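Local coordinates for protein glucose dehydrogenase (Serratia sp. FS14, PDB 7CDY) that belongs to the glucose/sorbosone dehydrogenase family, whose chain folds as a beta-propeller, and holds a bound calcium ion, at residues I287-A291 with Q292-I296. Residues are numbered along the deposited sequence; the frame is centred on the assembly and turned at random.
Sequences IGALA and QKALI
Ile287 O receives the amide of Ile296 at 2.8 Å (Ile296 N to Ile287 O), in a bond bent by only 12° from a straight N-H...O line. The same two residues return the bond, Ile287 N to Ile296 O at 2.9 Å, and so form an antiparallel hydrogen-bonded pair. Their branched side chains share one face, with Ile287 CB and Ile296 CB 4.3 Å apart, and suit the extended backbone there; Leu267 of strand 267-273 packs against both. On the other face Gly288, which brings no side chain, is paired with Leu295. The end of the leucine turns back toward the first strand: chi1 of 179° sets CG anti to the backbone N, and the next torsion swings Leu295 CD1 to 3.6 Å from Ile287 O. These are the two middle strands of a four-stranded antiparallel sheet, one blade of the propeller. Towards the turn, Ala289 N donates to Ala294 O at 2.8 Å, while the return bond from Ala294 N to Ala289 O is longer, 3.3 Å. The small Ala289 methyl shares the face of Ile287 and Ile296, its CB 3.4 Å from Ala294 O. Lys293 and Ala294 both face Ala289, a G1 beta bulge that begins at the last residue of the type I turn Leu290 to Lys293. Lys293 takes the left-handed conformation (phi 55°) often filled by glycine in this motif. Lys293 N closes the turn 3.2 Å from Leu290 O, approaching from above the carbonyl plane rather than on a lone pair. The extended lysine chain suits this exposed corner, its aliphatic CG passing beside Leu290 O. The Gln292 chain runs extended beyond CG, and its OE1 accepts a hydrogen bond from Arg310 NH1 on strand 304-311, linking the turn to the neighbouring strand of the blade.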
loop_
_atom_site.group_PDB
_atom_site.type_symbol
_atom_site.label_atom_id
_atom_site.label_comp_id
_atom_site.label_asym_id
_atom_site.label_seq_id
_atom_site.Cartn_x
_atom_site.Cartn_y
_atom_site.Cartn_z
ATOM N N ILE A 287 0.731 -10.510 5.401
ATOM C CA ILE A 287 0.742 -9.097 5.768
ATOM C C ILE A 287 1.970 -8.823 6.622
ATOM O O ILE A 287 2.245 -9.567 7.564
ATOM C CB ILE A 287 -0.537 -8.734 6.549
ATOM C CG1 ILE A 287 -1.780 -8.902 5.655
ATOM C CG2 ILE A 287 -0.437 -7.320 7.133
ATOM C CD1 ILE A 287 -3.096 -8.842 6.425
ATOM N N GLY A 288 2.713 -7.764 6.324
ATOM C CA GLY A 288 3.856 -7.428 7.154
ATOM C C GLY A 288 3.438 -6.739 8.442
ATOM O O GLY A 288 2.407 -6.069 8.512
ATOM N N ALA A 289 4.256 -6.916 9.482
ATOM C CA ALA A 289 4.094 -6.208 10.749
ATOM C C ALA A 289 5.344 -5.373 11.002
ATOM O O ALA A 289 6.452 -5.921 11.117
ATOM C CB ALA A 289 3.837 -7.177 11.909
ATOM N N LEU A 290 5.171 -4.049 11.044
ATOM C CA LEU A 290 6.277 -3.151 11.363
ATOM C C LEU A 290 6.601 -3.171 12.854
ATOM O O LEU A 290 7.713 -3.532 13.256
ATOM C CB LEU A 290 5.956 -1.725 10.901
ATOM C CG LEU A 290 5.832 -1.517 9.394
ATOM C CD1 LEU A 290 5.133 -0.181 9.102
ATOM C CD2 LEU A 290 7.186 -1.548 8.721
ATOM N N ALA A 291 5.633 -2.805 13.695
ATOM C CA ALA A 291 5.904 -2.677 15.123
ATOM C C ALA A 291 6.215 -4.027 15.753
ATOM O O ALA A 291 7.103 -4.121 16.612
ATOM C CB ALA A 291 4.719 -2.011 15.821
ATOM N N GLN A 292 5.514 -5.083 15.343
ATOM C CA GLN A 292 5.750 -6.408 15.907
ATOM C C GLN A 292 6.822 -7.199 15.164
ATOM O O GLN A 292 7.131 -8.324 15.571
ATOM C CB GLN A 292 4.440 -7.200 16.039
ATOM C CG GLN A 292 3.605 -6.734 17.226
ATOM C CD GLN A 292 2.242 -7.387 17.297
ATOM O OE1 GLN A 292 1.977 -8.375 16.614
ATOM N NE2 GLN A 292 1.357 -6.824 18.119
ATOM N N LYS A 293 7.404 -6.641 14.106
ATOM C CA LYS A 293 8.598 -7.193 13.454
ATOM C C LYS A 293 8.388 -8.651 13.043
ATOM O O LYS A 293 9.107 -9.563 13.460
ATOM C CB LYS A 293 9.846 -7.026 14.332
ATOM C CG LYS A 293 10.149 -5.589 14.684
ATOM C CD LYS A 293 11.352 -5.470 15.611
ATOM C CE LYS A 293 11.615 -4.017 15.971
ATOM N NZ LYS A 293 12.829 -3.876 16.822
ATOM N N ALA A 294 7.371 -8.871 12.216
ATOM C CA ALA A 294 6.970 -10.229 11.880
ATOM C C ALA A 294 6.184 -10.235 10.577
ATOM O O ALA A 294 5.871 -9.188 10.002
ATOM C CB ALA A 294 6.154 -10.867 13.012
ATOM N N LEU A 295 5.876 -11.442 10.121
ATOM C CA LEU A 295 5.026 -11.668 8.964
ATOM C C LEU A 295 3.780 -12.407 9.424
ATOM O O LEU A 295 3.882 -13.429 10.110
ATOM C CB LEU A 295 5.783 -12.497 7.931
ATOM C CG LEU A 295 5.037 -12.849 6.643
ATOM C CD1 LEU A 295 4.733 -11.590 5.824
ATOM C CD2 LEU A 295 5.871 -13.829 5.827
ATOM N N ILE A 296 2.616 -11.879 9.075
ATOM C CA ILE A 296 1.332 -12.449 9.456
ATOM C C ILE A 296 0.805 -13.267 8.291
ATOM O O ILE A 296 0.831 -12.807 7.142
ATOM C CB ILE A 296 0.342 -11.330 9.820
ATOM C CG1 ILE A 296 0.841 -10.560 11.040
ATOM C CG2 ILE A 296 -1.048 -11.892 10.040
ATOM C CD1 ILE A 296 0.132 -9.228 11.246
#